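Local coordinates for protein 2'-deoxycytidine 5'-triphosphate deaminase (Agrobacterium tumefaciens, PDB 2R9Q) that probably catalyses the hydrolytic deamination of dCTP to dUTP and ammonia, a step that supplies the precursor of thymidylate, at residues A108-P112 with Y293-F297; L274-T280 with R334-M340; V38-S42 with F297-F301. All blocks are in the same frame, centred on the assembly; numbering follows the deposited sequence.

Contact 1: residues A108-P112 with Y293-F297; sequences ASANP and YAGFF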
ATOM      1  N   ALA B 108      34.309 -14.725   6.931  1.00 62.53           N
ATOM      2  CA  ALA B 108      33.560 -13.683   7.614  1.00 62.17           C
ATOM      3  C   ALA B 108      32.058 -13.666   7.307  1.00 61.39           C
ATOM      4  O   ALA B 108      31.604 -14.206   6.313  1.00 60.37           O
ATOM      5  CB  ALA B 108      34.207 -12.320   7.392  1.00 60.80           C
ATOM      6  N   SER B 109      31.294 -13.071   8.221  1.00 61.22           N
ATOM      7  CA  SER B 109      29.883 -12.762   7.980  1.00 60.79           C
ATOM      8  C   SER B 109      29.537 -11.248   8.245  1.00 59.64           C
ATOM      9  O   SER B 109      30.267 -10.546   8.903  1.00 58.10           O
ATOM     10  CB  SER B 109      28.998 -13.730   8.774  1.00 60.60           C
ATOM     11  OG  SER B 109      29.054 -13.499  10.160  1.00 61.29           O
ATOM     12  N   ALA B 110      28.417 -10.784   7.697  1.00 58.93           N
ATOM     13  CA  ALA B 110      27.966  -9.392   7.829  1.00 58.23           C
ATOM     14  C   ALA B 110      26.539  -9.300   8.395  1.00 57.64           C
ATOM     15  O   ALA B 110      25.706 -10.193   8.199  1.00 58.68           O
ATOM     16  CB  ALA B 110      28.080  -8.662   6.497  1.00 57.23           C
ATOM     17  N   ASN B 111      26.309  -8.246   9.171  1.00 57.20           N
ATOM     18  CA  ASN B 111      25.027  -7.903   9.748  1.00 57.05           C
ATOM     19  C   ASN B 111      24.894  -6.379   9.772  1.00 57.03           C
ATOM     20  O   ASN B 111      25.908  -5.672   9.791  1.00 56.81           O
ATOM     21  CB  ASN B 111      24.910  -8.446  11.166  1.00 56.89           C
ATOM     22  CG  ASN B 111      24.345  -9.824  11.216  1.00 56.70           C
ATOM     23  OD1 ASN B 111      23.496 -10.196  10.395  1.00 58.74           O
ATOM     24  ND2 ASN B 111      24.784 -10.598  12.196  1.00 52.93           N
ATOM     25  N   PRO B 112      23.656  -5.862   9.720  1.00 56.96           N
ATOM     26  CA  PRO B 112      23.471  -4.434   9.935  1.00 56.66           C
ATOM     27  C   PRO B 112      23.891  -3.969  11.306  1.00 55.99           C
ATOM     28  O   PRO B 112      23.776  -4.702  12.253  1.00 55.56           O
ATOM     29  CB  PRO B 112      21.979  -4.239   9.734  1.00 57.00           C
ATOM     30  CG  PRO B 112      21.390  -5.592   9.908  1.00 57.11           C
ATOM     31  CD  PRO B 112      22.382  -6.535   9.412  1.00 56.92           C
ATOM     32  N   TYR B 293      16.642  -7.345  11.245  1.00 63.55           N
ATOM     33  CA  TYR B 293      17.934  -6.673  11.482  1.00 64.48           C
ATOM     34  C   TYR B 293      18.690  -7.219  12.709  1.00 64.25           C
ATOM     35  O   TYR B 293      19.446  -6.502  13.344  1.00 62.36           O
ATOM     36  CB  TYR B 293      17.766  -5.154  11.585  1.00 64.10           C
ATOM     37  CG  TYR B 293      16.779  -4.624  10.596  1.00 63.62           C
ATOM     38  CD1 TYR B 293      17.038  -4.707   9.246  1.00 64.65           C
ATOM     39  CD2 TYR B 293      15.561  -4.095  11.003  1.00 62.96           C
ATOM     40  CE1 TYR B 293      16.121  -4.257   8.299  1.00 62.99           C
ATOM     41  CE2 TYR B 293      14.640  -3.641  10.068  1.00 63.80           C
ATOM     42  CZ  TYR B 293      14.931  -3.720   8.708  1.00 63.47           C
ATOM     43  OH  TYR B 293      14.043  -3.250   7.757  1.00 62.20           O
ATOM     44  N   ALA B 294      18.467  -8.504  12.996  1.00 64.89           N
ATOM     45  CA  ALA B 294      19.251  -9.231  14.002  1.00 65.32           C
ATOM     46  C   ALA B 294      20.712  -8.959  13.695  1.00 64.96           C
ATOM     47  O   ALA B 294      21.118  -8.857  12.531  1.00 65.08           O
ATOM     48  CB  ALA B 294      18.948 -10.761  13.988  1.00 64.87           C
ATOM     49  N   GLY B 295      21.480  -8.761  14.745  1.00 64.40           N
ATOM     50  CA  GLY B 295      22.839  -8.330  14.573  1.00 64.18           C
ATOM     51  C   GLY B 295      23.821  -8.944  15.529  1.00 63.55           C
ATOM     52  O   GLY B 295      23.547  -9.927  16.248  1.00 61.90           O
ATOM     53  N   PHE B 296      24.996  -8.340  15.500  1.00 63.83           N
ATOM     54  CA  PHE B 296      26.101  -8.753  16.344  1.00 64.03           C
ATOM     55  C   PHE B 296      26.005  -8.071  17.714  1.00 63.98           C
ATOM     56  O   PHE B 296      25.620  -6.941  17.808  1.00 62.98           O
ATOM     57  CB  PHE B 296      27.423  -8.430  15.649  1.00 63.28           C
ATOM     58  CG  PHE B 296      27.671  -9.231  14.408  1.00 61.14           C
ATOM     59  CD1 PHE B 296      27.458 -10.614  14.385  1.00 61.79           C
ATOM     60  CD2 PHE B 296      28.147  -8.616  13.255  1.00 60.57           C
ATOM     61  CE1 PHE B 296      27.736 -11.351  13.236  1.00 60.98           C
ATOM     62  CE2 PHE B 296      28.405  -9.341  12.110  1.00 59.18           C
ATOM     63  CZ  PHE B 296      28.195 -10.710  12.098  1.00 60.84           C
ATOM     64  N   PHE B 297      26.295  -8.837  18.759  1.00 64.99           N
ATOM     65  CA  PHE B 297      26.524  -8.348  20.109  1.00 65.33           C
ATOM     66  C   PHE B 297      28.017  -8.418  20.382  1.00 65.82           C
ATOM     67  O   PHE B 297      28.661  -9.412  20.076  1.00 64.74           O
ATOM     68  CB  PHE B 297      25.764  -9.216  21.112  1.00 65.27           C
ATOM     69  CG  PHE B 297      24.311  -8.939  21.146  1.00 63.92           C
ATOM     70  CD1 PHE B 297      23.731  -8.376  22.256  1.00 65.68           C
ATOM     71  CD2 PHE B 297      23.509  -9.209  20.042  1.00 63.74           C
ATOM     72  CE1 PHE B 297      22.364  -8.116  22.268  1.00 66.29           C
ATOM     73  CE2 PHE B 297      22.177  -8.937  20.054  1.00 62.65           C
ATOM     74  CZ  PHE B 297      21.598  -8.406  21.166  1.00 64.72           C
TER
HETATM   75  O   HOH W   1      21.382  -4.988  14.157  1.00 33.73           O
HETATM   76  O   HOH W   2      25.588  -6.097  13.848  1.00 38.27           O
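The side chain of Asn-111 lies over one face of the Phe-296 ring, and this pairing carries much of the contact. Phe-296 CG stands anti to its own carbonyl carbon (chi1 -67°), which brings the ring back against strand 108-112. Asn-111 CB makes a CH-pi contact 4.0 Å from the ring centroid, while ND2 lies toward the rim, 3.2 Å from Phe-296 CE1. Amide and ring planes are 56° apart, and ND2 is turned to Glu-278 OE2, its hydrogen-bond partner. Asparagine suits the place because it gives the ring an aliphatic CB and sends its amide N-H on to a carboxylate. Ser-109 OG meets the same ring at its edge, in plane, 3.5 Å from Phe-296 CZ, and is hydrogen-bonded to Arg-169.

Strand 106-112 belongs to a sheet of the N-terminal half and strand 296-297 to a sheet of the C-terminal half. Both halves are of the dUTPase clan, so the contact joins two related domains within one chain. No direct hydrogen bond links the segments.

Water supplies the polar links instead. Pro-112 O accepts from two waters. The first also donates to Tyr-293 O (2.6 Å from that oxygen); the second accepts from Phe-296 N, 2.8 Å from the water.

At the end of the strand the packing is apolar: Pro-112 CG rests 4.0 Å from Tyr-293 CB. The compact proline ring crosses the tyrosine side chain at about a right angle, while Tyr-293 OH reaches away to hydrogen-bond Asp-120.

Contact 2: residues L274-T280 with R334-M340; sequences LYAAEMT and RLVYEHM
Thr-280 places OG1 between its backbone N and its carbonyl carbon (chi1 58°), from where the hydroxyl donates to Arg-334 O at 2.6 Å. Arg-334 O also accepts from Thr-280 N at 2.9 Å, so two donors of one residue grip it. Arg-334 bends at chi3 (69°) and brings one face of its guanidinium over OG1; NE comes close to it, but at an angle too poor for a hydrogen bond. A beta-branched threonine suits this extended backbone, and its hydroxyl adds a further bond to the ladder.

The ladder itself is regular antiparallel sheet: Ala-276 with Glu-338, Glu-278 with Val-336 and Thr-280 with Arg-334 are hydrogen-bonded pairs, and Met-340 N to Leu-274 O extends it beyond the last bridge. Small Ala-277 fits between larger neighbours, its CB over one face of the Tyr-337 ring and 3.7 Å from Leu-335 CD1. Ala-276 CB likewise leaves Met-340 SD to approach to 3.7 Å. Tyr-275 and His-339 diverge at CB, yet their long flat side chains come together, Tyr-275 CE1 over one face of the imidazole and the ring planes 41° apart.

Glu-338 forms a salt bridge with Arg-169. Strand 202-205 flanks 334-339, and strand 296-297 flanks 275-280, which makes this pair the centre of a four-stranded antiparallel sheet; Ile-12 of strand 11-12 packs on Ala-276, Glu-338 and Met-340.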
ATOM      1  N   LEU B 274      35.127 -12.665  26.610  1.00 70.55           N
ATOM      2  CA  LEU B 274      35.811 -13.672  25.813  1.00 70.28           C
ATOM      3  C   LEU B 274      34.831 -14.389  24.876  1.00 69.85           C
ATOM      4  O   LEU B 274      35.155 -15.428  24.280  1.00 67.76           O
ATOM      5  CB  LEU B 274      36.467 -14.688  26.733  1.00 70.44           C
ATOM      6  CG  LEU B 274      37.594 -14.254  27.648  1.00 70.29           C
ATOM      7  CD1 LEU B 274      38.044 -15.515  28.416  1.00 69.25           C
ATOM      8  CD2 LEU B 274      38.705 -13.619  26.805  1.00 69.44           C
ATOM      9  N   TYR B 275      33.626 -13.828  24.803  1.00 69.67           N
ATOM     10  CA  TYR B 275      32.568 -14.299  23.939  1.00 69.99           C
ATOM     11  C   TYR B 275      31.945 -13.139  23.166  1.00 68.95           C
ATOM     12  O   TYR B 275      31.869 -11.997  23.641  1.00 66.96           O
ATOM     13  CB  TYR B 275      31.512 -15.033  24.759  1.00 71.28           C
ATOM     14  CG  TYR B 275      32.078 -16.226  25.482  1.00 72.75           C
ATOM     15  CD1 TYR B 275      31.933 -17.504  24.959  1.00 73.96           C
ATOM     16  CD2 TYR B 275      32.803 -16.069  26.671  1.00 73.97           C
ATOM     17  CE1 TYR B 275      32.471 -18.618  25.609  1.00 75.38           C
ATOM     18  CE2 TYR B 275      33.357 -17.173  27.334  1.00 75.57           C
ATOM     19  CZ  TYR B 275      33.189 -18.448  26.793  1.00 74.75           C
ATOM     20  OH  TYR B 275      33.725 -19.557  27.424  1.00 74.85           O
ATOM     21  N   ALA B 276      31.565 -13.440  21.933  1.00 68.48           N
ATOM     22  CA  ALA B 276      30.673 -12.587  21.182  1.00 68.43           C
ATOM     23  C   ALA B 276      29.346 -13.343  21.036  1.00 67.80           C
ATOM     24  O   ALA B 276      29.281 -14.551  21.282  1.00 66.86           O
ATOM     25  CB  ALA B 276      31.283 -12.242  19.826  1.00 67.99           C
ATOM     26  N   ALA B 277      28.287 -12.607  20.692  1.00 68.03           N
ATOM     27  CA  ALA B 277      26.977 -13.187  20.362  1.00 67.84           C
ATOM     28  C   ALA B 277      26.383 -12.670  19.028  1.00 67.84           C
ATOM     29  O   ALA B 277      26.841 -11.692  18.433  1.00 66.02           O
ATOM     30  CB  ALA B 277      25.991 -12.975  21.505  1.00 66.95           C
ATOM     31  N   GLU B 278      25.355 -13.375  18.577  1.00 68.43           N
ATOM     32  CA  GLU B 278      24.576 -12.996  17.436  1.00 69.65           C
ATOM     33  C   GLU B 278      23.122 -13.320  17.731  1.00 70.11           C
ATOM     34  O   GLU B 278      22.805 -14.387  18.247  1.00 68.70           O
ATOM     35  CB  GLU B 278      25.060 -13.716  16.186  1.00 69.76           C
ATOM     36  CG  GLU B 278      24.486 -13.203  14.884  1.00 70.12           C
ATOM     37  CD  GLU B 278      25.154 -13.818  13.649  1.00 70.51           C
ATOM     38  OE1 GLU B 278      26.071 -14.665  13.757  1.00 74.68           O
ATOM     39  OE2 GLU B 278      24.773 -13.441  12.541  1.00 73.62           O
ATOM     40  N   MET B 279      22.259 -12.354  17.423  1.00 71.57           N
ATOM     41  CA  MET B 279      20.829 -12.477  17.598  1.00 72.91           C
ATOM     42  C   MET B 279      20.301 -13.265  16.398  1.00 72.80           C
ATOM     43  O   MET B 279      20.716 -13.010  15.277  1.00 71.45           O
ATOM     44  CB  MET B 279      20.210 -11.066  17.639  1.00 73.74           C
ATOM     45  CG  MET B 279      19.294 -10.778  18.827  1.00 76.41           C
ATOM     46  SD  MET B 279      17.727 -11.644  18.737  1.00 78.60           S
ATOM     47  CE  MET B 279      18.020 -12.994  19.862  1.00 77.12           C
ATOM     48  N   THR B 280      19.425 -14.234  16.642  1.00 73.49           N
ATOM     49  CA  THR B 280      18.795 -15.012  15.566  1.00 74.89           C
ATOM     50  C   THR B 280      17.256 -15.011  15.713  1.00 75.74           C
ATOM     51  O   THR B 280      16.751 -14.916  16.820  1.00 74.08           O
ATOM     52  CB  THR B 280      19.307 -16.480  15.526  1.00 74.48           C
ATOM     53  OG1 THR B 280      19.044 -17.117  16.787  1.00 74.32           O
ATOM     54  CG2 THR B 280      20.803 -16.530  15.231  1.00 73.98           C
ATOM     55  N   ARG B 334      16.719 -15.901  19.577  1.00 68.84           N
ATOM     56  CA  ARG B 334      17.661 -16.769  20.217  1.00 70.14           C
ATOM     57  C   ARG B 334      19.098 -16.129  20.097  1.00 68.74           C
ATOM     58  O   ARG B 334      19.605 -15.875  19.003  1.00 67.32           O
ATOM     59  CB  ARG B 334      17.417 -18.122  19.548  1.00 71.39           C
ATOM     60  CG  ARG B 334      18.417 -19.178  19.637  1.00 76.36           C
ATOM     61  CD  ARG B 334      18.063 -20.260  18.574  1.00 82.85           C
ATOM     62  NE  ARG B 334      18.238 -19.880  17.146  1.00 84.26           N
ATOM     63  CZ  ARG B 334      19.338 -20.097  16.408  1.00 87.16           C
ATOM     64  NH1 ARG B 334      20.428 -20.642  16.941  1.00 90.51           N
ATOM     65  NH2 ARG B 334      19.373 -19.744  15.128  1.00 85.14           N
ATOM     66  N   LEU B 335      19.683 -15.768  21.239  1.00 68.01           N
ATOM     67  CA  LEU B 335      21.028 -15.215  21.290  1.00 67.00           C
ATOM     68  C   LEU B 335      22.046 -16.353  21.326  1.00 66.72           C
ATOM     69  O   LEU B 335      22.109 -17.111  22.286  1.00 66.06           O
ATOM     70  CB  LEU B 335      21.197 -14.309  22.486  1.00 66.69           C
ATOM     71  CG  LEU B 335      22.366 -13.326  22.509  1.00 66.01           C
ATOM     72  CD1 LEU B 335      22.333 -12.337  21.319  1.00 60.86           C
ATOM     73  CD2 LEU B 335      22.402 -12.594  23.867  1.00 65.99           C
ATOM     74  N   VAL B 336      22.812 -16.461  20.241  1.00 66.11           N
ATOM     75  CA  VAL B 336      23.797 -17.516  20.039  1.00 65.54           C
ATOM     76  C   VAL B 336      25.230 -17.017  20.360  1.00 65.53           C
ATOM     77  O   VAL B 336      25.659 -15.986  19.866  1.00 63.80           O
ATOM     78  CB  VAL B 336      23.717 -18.046  18.614  1.00 64.60           C
ATOM     79  CG1 VAL B 336      24.866 -18.974  18.330  1.00 64.32           C
ATOM     80  CG2 VAL B 336      22.369 -18.743  18.382  1.00 64.64           C
ATOM     81  N   TYR B 337      25.943 -17.775  21.194  1.00 66.20           N
ATOM     82  CA  TYR B 337      27.258 -17.396  21.691  1.00 66.84           C
ATOM     83  C   TYR B 337      28.372 -18.090  20.893  1.00 67.57           C
ATOM     84  O   TYR B 337      28.218 -19.210  20.419  1.00 67.00           O
ATOM     85  CB  TYR B 337      27.383 -17.709  23.185  1.00 66.12           C
ATOM     86  CG  TYR B 337      26.578 -16.788  24.072  1.00 65.58           C
ATOM     87  CD1 TYR B 337      27.162 -15.704  24.692  1.00 63.43           C
ATOM     88  CD2 TYR B 337      25.219 -17.001  24.286  1.00 66.12           C
ATOM     89  CE1 TYR B 337      26.427 -14.848  25.483  1.00 63.86           C
ATOM     90  CE2 TYR B 337      24.472 -16.139  25.089  1.00 65.43           C
ATOM     91  CZ  TYR B 337      25.082 -15.070  25.695  1.00 64.60           C
ATOM     92  OH  TYR B 337      24.351 -14.214  26.510  1.00 63.63           O
ATOM     93  N   GLU B 338      29.488 -17.391  20.755  1.00 68.59           N
ATOM     94  CA  GLU B 338      30.637 -17.873  20.038  1.00 69.41           C
ATOM     95  C   GLU B 338      31.899 -17.383  20.771  1.00 69.58           C
ATOM     96  O   GLU B 338      31.925 -16.263  21.308  1.00 68.10           O
ATOM     97  CB  GLU B 338      30.566 -17.352  18.599  1.00 69.68           C
ATOM     98  CG  GLU B 338      31.513 -18.008  17.616  1.00 69.95           C
ATOM     99  CD  GLU B 338      31.402 -17.474  16.188  1.00 71.38           C
ATOM    100  OE1 GLU B 338      30.435 -16.715  15.871  1.00 73.59           O
ATOM    101  OE2 GLU B 338      32.296 -17.829  15.382  1.00 71.01           O
ATOM    102  N   HIS B 339      32.922 -18.244  20.821  1.00 70.23           N
ATOM    103  CA  HIS B 339      34.212 -17.914  21.435  1.00 71.20           C
ATOM    104  C   HIS B 339      34.979 -16.843  20.673  1.00 71.50           C
ATOM    105  O   HIS B 339      35.091 -16.877  19.453  1.00 71.20           O
ATOM    106  CB  HIS B 339      35.151 -19.124  21.517  1.00 71.27           C
ATOM    107  CG  HIS B 339      34.747 -20.154  22.518  1.00 70.60           C
ATOM    108  ND1 HIS B 339      35.106 -20.083  23.847  1.00 70.67           N
ATOM    109  CD2 HIS B 339      34.047 -21.304  22.376  1.00 68.97           C
ATOM    110  CE1 HIS B 339      34.608 -21.127  24.486  1.00 70.64           C
ATOM    111  NE2 HIS B 339      33.961 -21.883  23.616  1.00 69.74           N
ATOM    112  N   MET B 340      35.549 -15.917  21.421  1.00 72.20           N
ATOM    113  CA  MET B 340      36.556 -15.038  20.888  1.00 72.65           C
ATOM    114  C   MET B 340      37.867 -15.807  20.766  1.00 73.72           C
ATOM    115  O   MET B 340      38.118 -16.731  21.538  1.00 72.92           O
ATOM    116  CB  MET B 340      36.714 -13.850  21.805  1.00 72.12           C
ATOM    117  CG  MET B 340      35.480 -12.971  21.885  1.00 70.57           C
ATOM    118  SD  MET B 340      34.952 -12.210  20.352  1.00 63.32           S
ATOM    119  CE  MET B 340      36.204 -10.957  20.086  1.00 66.66           C
TER
HETATM  120  O   HOH W   3      36.049 -18.067  24.797  1.00 53.65           O
HETATM  121  O   HOH W   4      28.501 -14.273  15.345  1.00 48.69           O

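Contact 3: residues V38-S42 with F297-F301; sequences VQPAS and FDPGF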
ATOM      1  N   VAL B  38      36.767   0.024  14.214  1.00 65.82           N
ATOM      2  CA  VAL B  38      36.958  -1.351  14.669  1.00 65.65           C
ATOM      3  C   VAL B  38      36.255  -1.517  16.016  1.00 65.41           C
ATOM      4  O   VAL B  38      36.545  -0.810  16.988  1.00 65.48           O
ATOM      5  CB  VAL B  38      38.459  -1.734  14.779  1.00 65.95           C
ATOM      6  CG1 VAL B  38      38.617  -3.214  15.153  1.00 64.01           C
ATOM      7  CG2 VAL B  38      39.216  -1.387  13.459  1.00 64.48           C
ATOM      8  N   GLN B  39      35.285  -2.415  16.037  1.00 65.01           N
ATOM      9  CA  GLN B  39      34.542  -2.718  17.225  1.00 64.79           C
ATOM     10  C   GLN B  39      35.283  -3.875  17.885  1.00 63.98           C
ATOM     11  O   GLN B  39      36.201  -4.450  17.278  1.00 62.73           O
ATOM     12  CB  GLN B  39      33.082  -3.066  16.879  1.00 65.65           C
ATOM     13  CG  GLN B  39      32.349  -2.041  16.003  1.00 66.60           C
ATOM     14  CD  GLN B  39      32.301  -0.682  16.616  1.00 68.16           C
ATOM     15  OE1 GLN B  39      32.305  -0.536  17.834  1.00 70.36           O
ATOM     16  NE2 GLN B  39      32.294   0.338  15.777  1.00 71.20           N
ATOM     17  N   PRO B  40      34.921  -4.197  19.142  1.00 63.63           N
ATOM     18  CA  PRO B  40      35.513  -5.325  19.879  1.00 62.79           C
ATOM     19  C   PRO B  40      35.580  -6.672  19.117  1.00 62.23           C
ATOM     20  O   PRO B  40      36.582  -7.350  19.217  1.00 60.82           O
ATOM     21  CB  PRO B  40      34.628  -5.420  21.118  1.00 62.85           C
ATOM     22  CG  PRO B  40      34.105  -4.063  21.323  1.00 63.22           C
ATOM     23  CD  PRO B  40      33.949  -3.458  19.975  1.00 63.87           C
ATOM     24  N   ALA B  41      34.543  -7.028  18.345  1.00 62.05           N
ATOM     25  CA  ALA B  41      34.487  -8.307  17.605  1.00 61.20           C
ATOM     26  C   ALA B  41      33.924  -8.204  16.163  1.00 61.44           C
ATOM     27  O   ALA B  41      33.357  -9.175  15.635  1.00 59.94           O
ATOM     28  CB  ALA B  41      33.703  -9.309  18.397  1.00 60.73           C
ATOM     29  N   SER B  42      34.103  -7.026  15.546  1.00 61.48           N
ATOM     30  CA  SER B  42      33.648  -6.734  14.183  1.00 60.98           C
ATOM     31  C   SER B  42      34.243  -5.416  13.701  1.00 60.73           C
ATOM     32  O   SER B  42      34.851  -4.673  14.458  1.00 61.07           O
ATOM     33  CB  SER B  42      32.115  -6.669  14.105  1.00 61.14           C
ATOM     34  OG  SER B  42      31.588  -5.736  15.042  1.00 61.19           O
ATOM     35  N   PHE B 297      26.295  -8.837  18.759  1.00 64.99           N
ATOM     36  CA  PHE B 297      26.524  -8.348  20.109  1.00 65.33           C
ATOM     37  C   PHE B 297      28.017  -8.418  20.382  1.00 65.82           C
ATOM     38  O   PHE B 297      28.661  -9.412  20.076  1.00 64.74           O
ATOM     39  CB  PHE B 297      25.764  -9.216  21.112  1.00 65.27           C
ATOM     40  CG  PHE B 297      24.311  -8.939  21.146  1.00 63.92           C
ATOM     41  CD1 PHE B 297      23.731  -8.376  22.256  1.00 65.68           C
ATOM     42  CD2 PHE B 297      23.509  -9.209  20.042  1.00 63.74           C
ATOM     43  CE1 PHE B 297      22.364  -8.116  22.268  1.00 66.29           C
ATOM     44  CE2 PHE B 297      22.177  -8.937  20.054  1.00 62.65           C
ATOM     45  CZ  PHE B 297      21.598  -8.406  21.166  1.00 64.72           C
ATOM     46  N   ASP B 298      28.562  -7.358  20.951  1.00 66.58           N
ATOM     47  CA  ASP B 298      29.993  -7.309  21.268  1.00 67.54           C
ATOM     48  C   ASP B 298      30.303  -7.879  22.642  1.00 67.31           C
ATOM     49  O   ASP B 298      29.488  -7.772  23.543  1.00 65.88           O
ATOM     50  CB  ASP B 298      30.528  -5.868  21.223  1.00 67.59           C
ATOM     51  CG  ASP B 298      30.830  -5.375  19.809  1.00 68.64           C
ATOM     52  OD1 ASP B 298      31.509  -6.111  19.014  1.00 67.87           O
ATOM     53  OD2 ASP B 298      30.392  -4.226  19.527  1.00 67.63           O
ATOM     54  N   PRO B 299      31.510  -8.446  22.803  1.00 68.69           N
ATOM     55  CA  PRO B 299      32.039  -8.750  24.132  1.00 69.85           C
ATOM     56  C   PRO B 299      31.888  -7.558  25.033  1.00 69.79           C
ATOM     57  O   PRO B 299      32.199  -6.448  24.619  1.00 70.27           O
ATOM     58  CB  PRO B 299      33.528  -9.032  23.878  1.00 69.65           C
ATOM     59  CG  PRO B 299      33.648  -9.348  22.464  1.00 69.21           C
ATOM     60  CD  PRO B 299      32.450  -8.839  21.739  1.00 68.62           C
ATOM     61  N   GLY B 300      31.392  -7.785  26.234  1.00 70.68           N
ATOM     62  CA  GLY B 300      31.146  -6.693  27.186  1.00 71.52           C
ATOM     63  C   GLY B 300      29.738  -6.105  27.155  1.00 71.94           C
ATOM     64  O   GLY B 300      29.426  -5.233  27.965  1.00 70.76           O
ATOM     65  N   PHE B 301      28.881  -6.555  26.227  1.00 72.47           N
ATOM     66  CA  PHE B 301      27.497  -6.072  26.200  1.00 73.04           C
ATOM     67  C   PHE B 301      26.844  -6.421  27.537  1.00 74.02           C
ATOM     68  O   PHE B 301      27.023  -7.537  28.056  1.00 72.34           O
ATOM     69  CB  PHE B 301      26.669  -6.667  25.032  1.00 72.83           C
ATOM     70  CG  PHE B 301      25.209  -6.251  25.041  1.00 71.19           C
ATOM     71  CD1 PHE B 301      24.789  -5.120  24.364  1.00 72.06           C
ATOM     72  CD2 PHE B 301      24.266  -6.975  25.755  1.00 70.66           C
ATOM     73  CE1 PHE B 301      23.443  -4.734  24.378  1.00 72.67           C
ATOM     74  CE2 PHE B 301      22.937  -6.594  25.770  1.00 71.65           C
ATOM     75  CZ  PHE B 301      22.521  -5.481  25.079  1.00 71.67           C
TER
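Asp-298 opens a type II beta turn and faces Ala-41 in a tight reversal of the other segment, the CA atoms of Ala-41 and Asp-298 lying 5.9 Å apart. Phe-301 N bonds back to Asp-298 O to close the turn, and Gln-39 N bonds to Ser-42 O across the reversal. Pro-299 fits the second position of the turn, where phi must be near the value its ring imposes, and Gly-300 takes the third with a phi of 93°, at which a CB would be jammed against the preceding carbonyl oxygen.

The carboxylate of Asp-298 is the polar link. Its CG stands anti to the carbonyl carbon (chi1 -80°), which extends OD1 toward the reversal, where Asp-298 OD1 accepts from Ala-41 N at 3.2 Å. The bond is bent and fairly long, and the donor comes from above the carboxylate, 37° out of its plane. An aspartate suits the place because its short side chain holds a carboxylate oxygen at the distance of the Ala-41 N-H, with few torsions to fix. The Pro-40 ring crosses the aspartate side chain at about a right angle, with CD 3.7 Å from Asp-298 CG. Ser-42 OG is buried here without a polar partner and lies 4.0 Å from Asp-298 OD1, too far for a bond.

Next to the carboxylate the packing is apolar. Ala-41 CB touches Pro-299 CD at 3.6 Å, and Pro-40 CB packs on the same atom; Met-340 also touches both Ala-41 and Pro-299. Arg-167 bonds Ala-41 O through NE and Phe-297 O through NH2, bridging the two segments. A type II beta turn with proline second and glycine third, a classic pairing, is thus set against the tight turn joining strands 38-39 and 42-46, one in each dUTPase-clan half.

The segments come along the chain in the order 38-42, 108-112, 274-280, 293-297, 297-301 and 334-340. Contacts 1 and 3 each join the N-terminal half to the C-terminal half, and their C-terminal segments run on from one another and share Phe-297, whereas contact 2 lies wholly within the C-terminal half. Their centres are only 10 to 11 Å apart. Strand 296-297 borders strand 275-281 in one antiparallel sheet, with Phe-297 N and Ala-277 O 2.9 Å apart, so contact 2 backs the chain segment that the other two press against the N-terminal half. Contacts 1 and 3 thus join the halves at and just beyond the edge strand 296-297 of this sheet.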